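Local coordinates for protein putative isomerase (Sinorhizobium meliloti, PDB 2PPG) that is a putative isomerase of the mandelate racemase / muconate lactonizing enzyme family, built on the enolase-superfamily barrel fold, at residues L239-A244 with A264-E269; A287-E292 with I313-H318. All coordinates share one frame; numbering follows the deposited sequence.

Following the chain from the N terminus, contact 1 closes first. It joins strand 241-243 to strand 264-267 once the chain has passed through helix 251-260. Contact 2 opens only after that. It joins strand 288-289 to strand 314-315 across helix 293-310. The two loops therefore run in series; neither nests in the other or crosses it. Strands 264-267 and 288-289 are themselves neighbours, so four successive parallel strands of the barrel are tied edge to edge. The centres of the contacts lie about 8 Å apart. Between them, Val267 O is 2.7 Å from Gln290 N and Ile265 O is 3.0 Å from Ala287 N, both probable hydrogen bonds.

Contact 1: L239-A244 with A264-E269; sequences LWFAEA and AIAVGE
Ala242 is bonded to 264-269 through both its backbone N and its backbone O. Its N donates to Ala264 O at 3.0 Å, and its O accepts from Ala266 N at 2.7 Å. Ala244 N then donates to Ala266 O at 3.0 Å. Glu243 CA lies 3.2 Å from Ala266 O and adds a CA-H...O contact. At the N-terminal end a water takes over from direct pairing. It donates to Trp240 O and accepts from Ala264 N.

Near the C-terminal ends of the strands, the side chains of Glu243 and Glu269 bring two carboxylates together. Glu243 OE2 is 2.7 Å from Glu269 OE1, with the planes 67° apart. The side chains cross at about a right angle. This is a pair of like charges, not a hydrogen bond. Asp217 brings a further carboxylate close to Glu243 OE2. The other oxygen, Glu243 OE1, has a salt bridge to Lys187 and a hydrogen bond from Gln290.

The two strands are parallel neighbours in the barrel of the enolase-like C-terminal domain. Helix 251-260 connects them in a beta-alpha-beta unit.

Phe241 and Ala266 point to the same face of the sheet as Glu243. With CG between the backbone N and the carbonyl carbon (chi1 66°), the Phe241 ring is carried to where CD1 comes within 3.7 Å of Ala266 CB, an oblique approach. Phe241 CD2 stands over the centre of the Trp240 ring. On the other face Ala242 CB meets the tip of Ile265, at 3.8 Å from CD1. Leu254, Val257 and Ala258 of helix 251-260 pack against Ile265.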
loop_
_atom_site.group_PDB
_atom_site.type_symbol
_atom_site.label_atom_id
_atom_site.label_comp_id
_atom_site.label_asym_id
_atom_site.label_seq_id
_atom_site.Cartn_x
_atom_site.Cartn_y
_atom_site.Cartn_z
ATOM N N LEU A 239 13.174 -8.688 28.309
ATOM C CA LEU A 239 11.983 -9.476 27.970
ATOM C C LEU A 239 12.213 -10.382 26.758
ATOM O O LEU A 239 12.527 -9.910 25.667
ATOM C CB LEU A 239 10.753 -8.560 27.783
ATOM C CG LEU A 239 9.342 -9.153 27.616
ATOM C CD1 LEU A 239 8.882 -10.058 28.764
ATOM C CD2 LEU A 239 8.336 -8.041 27.382
ATOM N N TRP A 240 12.074 -11.685 26.984
ATOM C CA TRP A 240 12.215 -12.723 25.962
ATOM C C TRP A 240 11.094 -12.629 24.928
ATOM O O TRP A 240 11.355 -12.402 23.748
ATOM C CB TRP A 240 12.207 -14.090 26.647
ATOM C CG TRP A 240 12.356 -15.277 25.746
ATOM C CD1 TRP A 240 12.924 -15.311 24.492
ATOM C CD2 TRP A 240 11.969 -16.621 26.048
ATOM N NE1 TRP A 240 12.875 -16.584 23.989
ATOM C CE2 TRP A 240 12.305 -17.413 24.925
ATOM C CE3 TRP A 240 11.357 -17.232 27.151
ATOM C CZ2 TRP A 240 12.051 -18.788 24.880
ATOM C CZ3 TRP A 240 11.107 -18.597 27.101
ATOM C CH2 TRP A 240 11.453 -19.359 25.975
ATOM N N PHE A 241 9.847 -12.792 25.359
ATOM C CA PHE A 241 8.733 -12.557 24.443
ATOM C C PHE A 241 7.407 -12.162 25.091
ATOM O O PHE A 241 7.136 -12.496 26.241
ATOM C CB PHE A 241 8.546 -13.727 23.475
ATOM C CG PHE A 241 8.107 -15.023 24.124
ATOM C CD1 PHE A 241 6.778 -15.227 24.498
ATOM C CD2 PHE A 241 9.010 -16.073 24.287
ATOM C CE1 PHE A 241 6.370 -16.442 25.067
ATOM C CE2 PHE A 241 8.608 -17.294 24.844
ATOM C CZ PHE A 241 7.294 -17.481 25.231
ATOM N N ALA A 242 6.599 -11.417 24.340
ATOM C CA ALA A 242 5.244 -11.069 24.749
ATOM C C ALA A 242 4.261 -12.024 24.087
ATOM O O ALA A 242 4.222 -12.133 22.871
ATOM C CB ALA A 242 4.937 -9.657 24.351
ATOM N N GLU A 243 3.478 -12.727 24.892
ATOM C CA GLU A 243 2.476 -13.664 24.382
ATOM C C GLU A 243 1.072 -13.083 24.547
ATOM O O GLU A 243 0.785 -12.411 25.542
ATOM C CB GLU A 243 2.600 -15.008 25.115
ATOM C CG GLU A 243 1.367 -15.912 25.040
ATOM C CD GLU A 243 1.599 -17.289 25.632
ATOM O OE1 GLU A 243 2.774 -17.663 25.824
ATOM O OE2 GLU A 243 0.607 -18.005 25.901
ATOM N N ALA A 244 0.207 -13.349 23.569
ATOM C CA ALA A 244 -1.186 -12.886 23.577
ATOM C C ALA A 244 -1.387 -11.470 24.139
ATOM O O ALA A 244 -2.106 -11.313 25.115
ATOM C CB ALA A 244 -2.048 -13.872 24.333
ATOM N N ALA A 264 9.967 -9.624 20.677
ATOM C CA ALA A 264 9.329 -10.624 19.855
ATOM C C ALA A 264 7.887 -10.865 20.334
ATOM O O ALA A 264 7.636 -10.950 21.528
ATOM C CB ALA A 264 10.133 -11.881 19.916
ATOM N N ILE A 265 6.947 -10.947 19.399
ATOM C CA ILE A 265 5.539 -11.102 19.748
ATOM C C ILE A 265 5.087 -12.508 19.428
ATOM O O ILE A 265 5.279 -12.974 18.305
ATOM C CB ILE A 265 4.627 -10.104 18.984
ATOM C CG1 ILE A 265 4.971 -8.656 19.349
ATOM C CG2 ILE A 265 3.164 -10.389 19.260
ATOM C CD1 ILE A 265 5.069 -8.406 20.804
ATOM N N ALA A 266 4.483 -13.173 20.411
ATOM C CA ALA A 266 4.132 -14.587 20.277
ATOM C C ALA A 266 2.643 -14.799 20.370
ATOM O O ALA A 266 2.002 -14.295 21.303
ATOM C CB ALA A 266 4.834 -15.405 21.343
ATOM N N VAL A 267 2.097 -15.544 19.405
ATOM C CA VAL A 267 0.670 -15.861 19.377
ATOM C C VAL A 267 0.475 -17.228 18.766
ATOM O O VAL A 267 1.419 -17.783 18.210
ATOM C CB VAL A 267 -0.148 -14.821 18.562
ATOM C CG1 VAL A 267 -0.088 -13.453 19.232
ATOM C CG2 VAL A 267 0.338 -14.736 17.102
ATOM N N GLY A 268 -0.732 -17.781 18.871
ATOM C CA GLY A 268 -1.069 -18.981 18.103
ATOM C C GLY A 268 -1.887 -20.076 18.772
ATOM O O GLY A 268 -2.524 -20.892 18.091
ATOM N N GLU A 269 -1.886 -20.101 20.099
ATOM C CA GLU A 269 -2.462 -21.217 20.840
ATOM C C GLU A 269 -3.957 -21.476 20.595
ATOM O O GLU A 269 -4.406 -22.605 20.701
ATOM C CB GLU A 269 -2.168 -21.065 22.340
ATOM C CG GLU A 269 -2.991 -20.003 23.044
ATOM C CD GLU A 269 -2.537 -19.781 24.459
ATOM O OE1 GLU A 269 -1.582 -18.993 24.665
ATOM O OE2 GLU A 269 -3.136 -20.396 25.370
HETATM O O HOH W 1 12.508 -10.199 22.131
#

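Contact 2: A287-E292 with I313-H318; sequences AIVQPE and IKVIPH
Glu292 and His318 meet side chain to side chain. His318 ND1 donates to Glu292 OE1 at 2.7 Å. The contact joins two successive parallel strands of the enolase-superfamily barrel, linked by helix 293-310 in a beta-alpha-beta unit. The oxygen offers its anti lone pair and lies 22° out of the ring plane. The carboxylate is turned 78° from the ring. Glu292 reaches the ring through a bend at chi2 (41°). Its other oxygen, OE2, caps Gly294 N, so the side chain serves as N-cap of helix 293-310. Both oxygens are thus held, and the orientation of the carboxylate is set.

The backbone positions this pair. His318 N donates to Pro291 O from above the carbonyl plane, and a water bridges Pro291 O and His318 O. Earlier along the strands, Val289 N donates to Lys314 O at 2.8 Å. Ile316 N donates to Val289 O at 3.0 Å, and Lys314 N to Ala287 O.

Apolar branches pack beside these bonds. Val289 CG2 lies 3.8 Å from Ile313 CG2, the two side chains crossing at about a right angle. Pro291 CD rests on Val315 CG1. Ile288, on the same face as Lys314, brings CG2 to 3.8 Å from Ile316 CG1.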
loop_
_atom_site.group_PDB
_atom_site.type_symbol
_atom_site.label_atom_id
_atom_site.label_comp_id
_atom_site.label_asym_id
_atom_site.label_seq_id
_atom_site.Cartn_x
_atom_site.Cartn_y
_atom_site.Cartn_z
ATOM N N ALA A 287 6.609 -12.634 15.618
ATOM C CA ALA A 287 7.920 -13.275 15.529
ATOM C C ALA A 287 7.860 -14.785 15.824
ATOM O O ALA A 287 8.669 -15.553 15.292
ATOM C CB ALA A 287 8.868 -12.622 16.498
ATOM N N ILE A 288 6.919 -15.200 16.680
ATOM C CA ILE A 288 6.827 -16.586 17.153
ATOM C C ILE A 288 5.404 -17.150 17.053
ATOM O O ILE A 288 4.460 -16.471 17.449
ATOM C CB ILE A 288 7.251 -16.671 18.630
ATOM C CG1 ILE A 288 8.660 -16.093 18.825
ATOM C CG2 ILE A 288 7.186 -18.111 19.124
ATOM C CD1 ILE A 288 9.040 -15.820 20.280
ATOM N N VAL A 289 5.247 -18.372 16.536
ATOM C CA VAL A 289 3.938 -19.071 16.595
ATOM C C VAL A 289 3.896 -20.078 17.716
ATOM O O VAL A 289 4.844 -20.833 17.899
ATOM C CB VAL A 289 3.565 -19.914 15.340
ATOM C CG1 VAL A 289 2.457 -19.287 14.592
ATOM C CG2 VAL A 289 4.760 -20.207 14.479
ATOM N N GLN A 290 2.770 -20.136 18.421
ATOM C CA GLN A 290 2.628 -21.058 19.541
ATOM C C GLN A 290 1.494 -22.040 19.347
ATOM O O GLN A 290 0.469 -21.936 20.013
ATOM C CB GLN A 290 2.453 -20.280 20.843
ATOM C CG GLN A 290 3.686 -19.460 21.173
ATOM C CD GLN A 290 3.447 -18.510 22.313
ATOM O OE1 GLN A 290 2.518 -17.697 22.272
ATOM N NE2 GLN A 290 4.288 -18.598 23.346
ATOM N N PRO A 291 1.667 -23.008 18.439
ATOM C CA PRO A 291 0.563 -23.928 18.206
ATOM C C PRO A 291 0.316 -24.836 19.409
ATOM O O PRO A 291 1.256 -25.243 20.090
ATOM C CB PRO A 291 1.038 -24.751 17.005
ATOM C CG PRO A 291 2.507 -24.722 17.098
ATOM C CD PRO A 291 2.830 -23.335 17.606
ATOM N N GLU A 292 -0.952 -25.111 19.670
ATOM C CA GLU A 292 -1.340 -26.041 20.701
ATOM C C GLU A 292 -1.876 -27.288 20.009
ATOM O O GLU A 292 -2.955 -27.281 19.381
ATOM C CB GLU A 292 -2.369 -25.411 21.648
ATOM C CG GLU A 292 -2.957 -26.341 22.692
ATOM C CD GLU A 292 -1.937 -27.280 23.304
ATOM O OE1 GLU A 292 -1.077 -26.833 24.096
ATOM O OE2 GLU A 292 -2.007 -28.486 22.994
ATOM N N ILE A 313 9.637 -17.639 10.764
ATOM C CA ILE A 313 9.036 -17.374 12.060
ATOM C C ILE A 313 9.391 -18.540 12.992
ATOM O O ILE A 313 9.403 -19.689 12.570
ATOM C CB ILE A 313 7.526 -17.183 11.896
ATOM C CG1 ILE A 313 7.253 -15.828 11.239
ATOM C CG2 ILE A 313 6.795 -17.299 13.218
ATOM C CD1 ILE A 313 5.821 -15.601 10.872
ATOM N N LYS A 314 9.738 -18.232 14.236
ATOM C CA LYS A 314 10.108 -19.242 15.218
ATOM C C LYS A 314 8.880 -20.003 15.698
ATOM O O LYS A 314 7.783 -19.441 15.812
ATOM C CB LYS A 314 10.829 -18.586 16.408
ATOM C CG LYS A 314 12.314 -18.908 16.548
ATOM C CD LYS A 314 13.018 -18.987 15.196
ATOM C CE LYS A 314 14.369 -19.681 15.302
ATOM N NZ LYS A 314 14.224 -21.082 15.830
ATOM N N VAL A 315 9.066 -21.286 15.975
ATOM C CA VAL A 315 7.993 -22.106 16.520
ATOM C C VAL A 315 8.300 -22.453 17.970
ATOM O O VAL A 315 9.292 -23.123 18.252
ATOM C CB VAL A 315 7.800 -23.421 15.725
ATOM C CG1 VAL A 315 6.532 -24.132 16.187
ATOM C CG2 VAL A 315 7.715 -23.155 14.234
ATOM N N ILE A 316 7.478 -21.968 18.893
ATOM C CA ILE A 316 7.578 -22.385 20.279
ATOM C C ILE A 316 6.246 -22.982 20.747
ATOM O O ILE A 316 5.372 -22.272 21.232
ATOM C CB ILE A 316 8.063 -21.239 21.210
ATOM C CG1 ILE A 316 9.411 -20.700 20.730
ATOM C CG2 ILE A 316 8.197 -21.758 22.634
ATOM C CD1 ILE A 316 9.892 -19.476 21.467
ATOM N N PRO A 317 6.078 -24.298 20.580
ATOM C CA PRO A 317 4.766 -24.896 20.858
ATOM C C PRO A 317 4.219 -24.643 22.261
ATOM O O PRO A 317 4.975 -24.545 23.242
ATOM C CB PRO A 317 5.006 -26.393 20.623
ATOM C CG PRO A 317 6.100 -26.407 19.600
ATOM C CD PRO A 317 7.032 -25.304 20.080
ATOM N N HIS A 318 2.899 -24.527 22.314
ATOM C CA HIS A 318 2.126 -24.366 23.543
ATOM C C HIS A 318 1.960 -25.735 24.208
ATOM O O HIS A 318 1.879 -26.773 23.529
ATOM C CB HIS A 318 0.759 -23.801 23.164
ATOM C CG HIS A 318 -0.102 -23.419 24.324
ATOM N ND1 HIS A 318 -1.184 -24.172 24.727
ATOM C CD2 HIS A 318 -0.070 -22.339 25.141
ATOM C CE1 HIS A 318 -1.769 -23.586 25.755
ATOM N NE2 HIS A 318 -1.110 -22.474 26.028
HETATM O O HOH W 2 4.724 -21.316 23.651
HETATM O O HOH W 3 1.537 -28.070 21.319
#